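Local coordinates for protein enoyl-CoA hydratase (Mycobacterium thermoresistibile, PDB 3T3W) that probably hydrates the double bond of enoyl-CoA thioesters to 3-hydroxyacyl-CoA in lipid metabolism, at residues I121-G126 with A208-L213; M186-V191 with N198-R203. All blocks are in the same frame, centred on the assembly; numbering follows the deposited sequence.

Interaction 1 of 2, residues I121-G126 with A208-L213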
loop_
_atom_site.group_PDB
_atom_site.type_symbol
_atom_site.label_atom_id
_atom_site.label_comp_id
_atom_site.label_asym_id
_atom_site.label_seq_id
_atom_site.Cartn_x
_atom_site.Cartn_y
_atom_site.Cartn_z
ATOM N N ILE F 121 18.923 21.388 2.897
ATOM C CA ILE F 121 18.095 22.425 3.476
ATOM C C ILE F 121 17.815 23.478 2.419
ATOM O O ILE F 121 18.755 23.991 1.801
ATOM C CB ILE F 121 18.824 23.125 4.660
ATOM C CG1 ILE F 121 19.323 22.116 5.707
ATOM C CG2 ILE F 121 17.904 24.170 5.286
ATOM C CD1 ILE F 121 20.294 22.677 6.773
ATOM N N ALA F 122 16.544 23.795 2.175
ATOM C CA ALA F 122 16.174 24.936 1.317
ATOM C C ALA F 122 15.922 26.186 2.159
ATOM O O ALA F 122 15.229 26.106 3.186
ATOM C CB ALA F 122 14.921 24.612 0.483
ATOM N N ALA F 123 16.445 27.322 1.706
ATOM C CA ALA F 123 16.195 28.654 2.260
ATOM C C ALA F 123 15.297 29.397 1.287
ATOM O O ALA F 123 15.723 29.703 0.159
ATOM C CB ALA F 123 17.516 29.410 2.434
ATOM N N VAL F 124 14.054 29.637 1.690
ATOM C CA VAL F 124 13.053 30.183 0.783
ATOM C C VAL F 124 12.623 31.585 1.198
ATOM O O VAL F 124 12.060 31.793 2.252
ATOM C CB VAL F 124 11.810 29.272 0.647
ATOM C CG1 VAL F 124 10.776 29.889 -0.319
ATOM C CG2 VAL F 124 12.229 27.877 0.211
ATOM N N GLN F 125 12.876 32.550 0.314
ATOM C CA GLN F 125 12.425 33.935 0.502
ATOM C C GLN F 125 11.409 34.334 -0.560
ATOM O O GLN F 125 11.405 33.786 -1.667
ATOM C CB GLN F 125 13.617 34.882 0.439
ATOM C CG GLN F 125 14.043 35.348 -0.958
ATOM C CD GLN F 125 14.945 34.380 -1.674
ATOM O OE1 GLN F 125 14.910 33.147 -1.463
ATOM N NE2 GLN F 125 15.741 34.930 -2.583
ATOM N N GLY F 126 10.569 35.309 -0.238
ATOM C CA GLY F 126 9.616 35.838 -1.219
ATOM C C GLY F 126 8.773 34.781 -1.929
ATOM O O GLY F 126 8.320 33.833 -1.334
ATOM N N ALA F 208 21.898 33.396 7.370
ATOM C CA ALA F 208 22.663 33.075 8.596
ATOM C C ALA F 208 22.034 31.941 9.349
ATOM O O ALA F 208 22.734 31.045 9.793
ATOM C CB ALA F 208 22.849 34.308 9.541
ATOM N N GLU F 209 20.709 31.970 9.531
ATOM C CA GLU F 209 20.024 30.882 10.244
ATOM C C GLU F 209 20.190 29.563 9.536
ATOM O O GLU F 209 20.392 28.540 10.184
ATOM C CB GLU F 209 18.526 31.136 10.366
ATOM C CG GLU F 209 18.134 32.366 11.167
ATOM C CD GLU F 209 17.631 32.071 12.564
ATOM O OE1 GLU F 209 17.535 30.892 12.957
ATOM O OE2 GLU F 209 17.349 33.056 13.284
ATOM N N THR F 210 20.068 29.567 8.199
ATOM C CA THR F 210 20.230 28.355 7.421
ATOM C C THR F 210 21.638 27.783 7.533
ATOM O O THR F 210 21.808 26.575 7.720
ATOM C CB THR F 210 19.842 28.599 5.935
ATOM O OG1 THR F 210 18.490 29.052 5.908
ATOM C CG2 THR F 210 19.929 27.330 5.102
ATOM N N ARG F 211 22.642 28.631 7.405
ATOM C CA ARG F 211 23.998 28.156 7.482
ATOM C C ARG F 211 24.319 27.642 8.896
ATOM O O ARG F 211 25.049 26.667 9.071
ATOM C CB ARG F 211 24.997 29.201 7.052
ATOM C CG ARG F 211 26.374 28.564 6.903
ATOM C CD ARG F 211 27.345 29.439 6.159
ATOM N NE ARG F 211 28.635 28.781 6.068
ATOM C CZ ARG F 211 29.022 27.983 5.077
ATOM N NH1 ARG F 211 28.218 27.723 4.068
ATOM N NH2 ARG F 211 30.258 27.488 5.092
ATOM N N ALA F 212 23.756 28.283 9.911
ATOM C CA ALA F 212 24.013 27.850 11.292
ATOM C C ALA F 212 23.448 26.441 11.522
ATOM O O ALA F 212 24.086 25.580 12.142
ATOM C CB ALA F 212 23.413 28.845 12.301
ATOM N N LEU F 213 22.239 26.212 11.015
ATOM C CA LEU F 213 21.622 24.906 11.085
ATOM C C LEU F 213 22.437 23.862 10.297
ATOM O O LEU F 213 22.697 22.769 10.792
ATOM C CB LEU F 213 20.174 24.988 10.592
ATOM C CG LEU F 213 19.400 23.668 10.460
ATOM C CD1 LEU F 213 19.306 23.009 11.834
ATOM C CD2 LEU F 213 18.023 23.899 9.822
#
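Thr-210 of helix 206-217 meets strand 120-124 through both branches of its side chain, lying over Ala-123 and Ile-121. Its CB carries two tips with separate duties. With OG1 beside the backbone N (chi1 -58°), the methyl CG2 is left anti to that N and reaches toward the sheet, where it lies 3.8 Å from CG2 of Ile-121 and 4.2 Å from CB of Ala-123. The hydroxyl OG1 rests 3.6 Å from CB of Ala-123, a packing contact, since a methyl offers no hydrogen-bonding partner; the hydroxyl is instead bonded to the carbonyl O of Leu-206, one turn back. That bond inside its own helix lets a threonine sit on a buried apolar surface.

The side chains of Ile-121 and Thr-210 lie alongside one another, pointing opposite ways and touching through their CG2 methyls, and Ile-121 serves a second neighbour with its longer branch. With CG1 beside the backbone N and the chain extended beyond it (chi2 169°), CD1 arrives 3.9 Å from CG of Leu-213 and 4.0 Å from its CD2. Ala-123, two residues along the strand and on the same face, offers one methyl, which suits the point of nearest backbone approach, 6.6 Å between its CA and that of Thr-210.

The helix runs almost exactly antiparallel to the strand, the axes of the two short segments 9.1 Å apart and at 172°. Ile-143 of the adjacent strand 141-145 touches Ile-121, Thr-210 and Leu-213, so the helix covers two neighbouring strands of the central sheet, as helices pack on the sheet in the β-β-α spiral of the crotonase fold. Leu-213 also packs on Thr-182 of a second subunit. Since what meets between strand and helix is methyl and methine surface, apart from one hydroxyl already bonded within the helix, the attachment rests on shape and the burial of apolar groups.

Interaction 2 of 2, residues M186-V191 with N198-R203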
loop_
_atom_site.group_PDB
_atom_site.type_symbol
_atom_site.label_atom_id
_atom_site.label_comp_id
_atom_site.label_asym_id
_atom_site.label_seq_id
_atom_site.Cartn_x
_atom_site.Cartn_y
_atom_site.Cartn_z
ATOM N N MET F 186 -0.095 30.978 0.247
ATOM C CA MET F 186 0.043 30.739 1.672
ATOM C C MET F 186 1.277 31.451 2.226
ATOM O O MET F 186 2.362 31.417 1.628
ATOM C CB MET F 186 0.231 29.236 1.915
ATOM C CG MET F 186 -0.951 28.402 1.391
ATOM S SD MET F 186 -0.584 26.625 1.515
ATOM C CE MET F 186 0.555 26.446 0.190
ATOM N N THR F 187 1.115 32.105 3.357
ATOM C CA THR F 187 2.258 32.689 4.053
ATOM C C THR F 187 3.145 31.600 4.663
ATOM O O THR F 187 2.747 30.446 4.839
ATOM C CB THR F 187 1.829 33.608 5.191
ATOM O OG1 THR F 187 1.162 32.822 6.181
ATOM C CG2 THR F 187 0.970 34.768 4.677
ATOM N N ALA F 188 4.373 31.992 4.966
ATOM C CA ALA F 188 5.333 31.135 5.667
ATOM C C ALA F 188 4.732 30.579 6.950
ATOM O O ALA F 188 4.901 29.398 7.253
ATOM C CB ALA F 188 6.635 31.917 5.931
ATOM N N GLU F 189 4.013 31.418 7.697
ATOM C CA GLU F 189 3.421 30.971 8.968
ATOM C C GLU F 189 2.384 29.894 8.690
ATOM O O GLU F 189 2.349 28.866 9.371
ATOM C CB GLU F 189 2.837 32.170 9.746
ATOM C CG GLU F 189 1.945 31.830 10.925
ATOM C CD GLU F 189 1.222 33.052 11.536
ATOM O OE1 GLU F 189 0.563 33.833 10.807
ATOM O OE2 GLU F 189 1.294 33.225 12.765
ATOM N N GLU F 190 1.583 30.084 7.656
ATOM C CA GLU F 190 0.573 29.075 7.306
ATOM C C GLU F 190 1.178 27.729 6.945
ATOM O O GLU F 190 0.705 26.690 7.410
ATOM C CB GLU F 190 -0.373 29.587 6.191
ATOM C CG GLU F 190 -1.432 28.552 5.859
ATOM C CD GLU F 190 -2.410 28.988 4.776
ATOM O OE1 GLU F 190 -2.291 30.116 4.253
ATOM O OE2 GLU F 190 -3.351 28.196 4.513
ATOM N N VAL F 191 2.228 27.709 6.115
ATOM C CA VAL F 191 2.859 26.446 5.754
ATOM C C VAL F 191 3.668 25.879 6.895
ATOM O O VAL F 191 3.820 24.682 6.966
ATOM C CB VAL F 191 3.687 26.473 4.421
ATOM C CG1 VAL F 191 2.748 26.906 3.266
ATOM C CG2 VAL F 191 4.822 27.448 4.476
ATOM N N ASN F 198 9.993 24.037 8.277
ATOM C CA ASN F 198 10.509 23.698 9.592
ATOM C C ASN F 198 10.572 24.915 10.517
ATOM O O ASN F 198 10.375 24.786 11.719
ATOM C CB ASN F 198 11.922 23.110 9.472
ATOM C CG ASN F 198 11.929 21.710 8.849
ATOM O OD1 ASN F 198 11.869 21.582 7.641
ATOM N ND2 ASN F 198 12.042 20.664 9.693
ATOM N N ARG F 199 10.926 26.082 9.974
ATOM C CA ARG F 199 11.173 27.259 10.813
ATOM C C ARG F 199 10.963 28.485 9.942
ATOM O O ARG F 199 11.323 28.467 8.792
ATOM C CB ARG F 199 12.629 27.285 11.249
ATOM C CG ARG F 199 12.996 26.179 12.201
ATOM C CD ARG F 199 14.289 26.468 12.968
ATOM N NE ARG F 199 14.791 25.191 13.513
ATOM C CZ ARG F 199 16.074 24.928 13.741
ATOM N NH1 ARG F 199 16.994 25.846 13.448
ATOM N NH2 ARG F 199 16.430 23.756 14.273
ATOM N N VAL F 200 10.348 29.506 10.508
ATOM C CA VAL F 200 10.159 30.805 9.859
ATOM C C VAL F 200 11.061 31.799 10.591
ATOM O O VAL F 200 11.082 31.850 11.849
ATOM C CB VAL F 200 8.685 31.284 9.961
ATOM C CG1 VAL F 200 8.530 32.685 9.324
ATOM C CG2 VAL F 200 7.743 30.216 9.363
ATOM N N VAL F 201 11.826 32.565 9.812
ATOM C CA VAL F 201 12.828 33.468 10.355
ATOM C C VAL F 201 12.719 34.802 9.611
ATOM O O VAL F 201 12.123 34.892 8.519
ATOM C CB VAL F 201 14.272 32.905 10.174
ATOM C CG1 VAL F 201 14.408 31.517 10.838
ATOM C CG2 VAL F 201 14.642 32.799 8.703
ATOM N N PRO F 202 13.253 35.855 10.218
ATOM C CA PRO F 202 13.227 37.152 9.512
ATOM C C PRO F 202 14.010 37.096 8.212
ATOM O O PRO F 202 15.016 36.412 8.139
ATOM C CB PRO F 202 13.905 38.105 10.516
ATOM C CG PRO F 202 13.590 37.471 11.859
ATOM C CD PRO F 202 13.716 35.976 11.610
ATOM N N ARG F 203 13.555 37.840 7.193
ATOM C CA ARG F 203 14.172 37.817 5.891
ATOM C C ARG F 203 15.660 38.124 5.963
ATOM O O ARG F 203 16.486 37.449 5.368
ATOM C CB ARG F 203 13.465 38.814 4.948
ATOM C CG ARG F 203 14.143 39.093 3.617
ATOM C CD ARG F 203 14.200 37.864 2.738
ATOM N NE ARG F 203 14.946 38.092 1.464
ATOM C CZ ARG F 203 16.187 37.653 1.233
ATOM N NH1 ARG F 203 16.874 37.005 2.186
ATOM N NH2 ARG F 203 16.761 37.859 0.053
#
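Val-200 and Ala-188 point their side chains at each other, each toward the opposing segment. The valine presents a fork to the single methyl of the alanine: CG1 and CG2 both lie 4.0 Å from CB of Ala-188. The two prongs then differ. CG1, anti to the backbone N of Val-200 (chi1 177°), meets the methyl CB of Ala-188, whereas CG2, beside that N, also reaches the alanine's backbone, 3.6 Å from its carbonyl O. A small residue suits this place, because the CA atoms of Ala-188 and Val-200 stand 6.4 Å apart and a branched valine fills the interval.

Here the first turn of helix 188-194 abuts strand 199-201, an outermost strand, within this chain, of the central sheet of the crotonase fold. Ala-188 also touches Ala-144 of the next strand, 141-145, so its methyl packs against two strands at once.

Thr-187 caps the start of the helix: with its OG1 turned toward the first turn (chi1 65°), it accepts from the backbone N of Glu-190 at 3.1 Å and a fairly straight 160°. Glu-189 leads its carboxylate away from Val-200, as befits an exposed charged residue at the margin of an apolar contact. Across the strand from this methyl contact, Arg-199 forms a salt bridge with Glu-178 of a second subunit.

In the fold
Interaction 1 and interaction 2 have centres about 11 Å apart, and both fasten a helix to the same central sheet. Strand 199-201 is followed in the chain by helix 206-217, so the second half of interaction 2 leads into that of interaction 1. The two also touch directly: CD of Glu-209 lies 3.7 Å from CG1 of Val-201, CD1 of Leu-213 lies 3.8 Å from NH2 of Arg-199, and CB of Gln-125 packs 3.6 Å from NE of Arg-203. Each contact has residues near a second subunit. The zinc ion is bound by Glu-102, Glu-163, His-252 and His-256, none of which belongs to either contact.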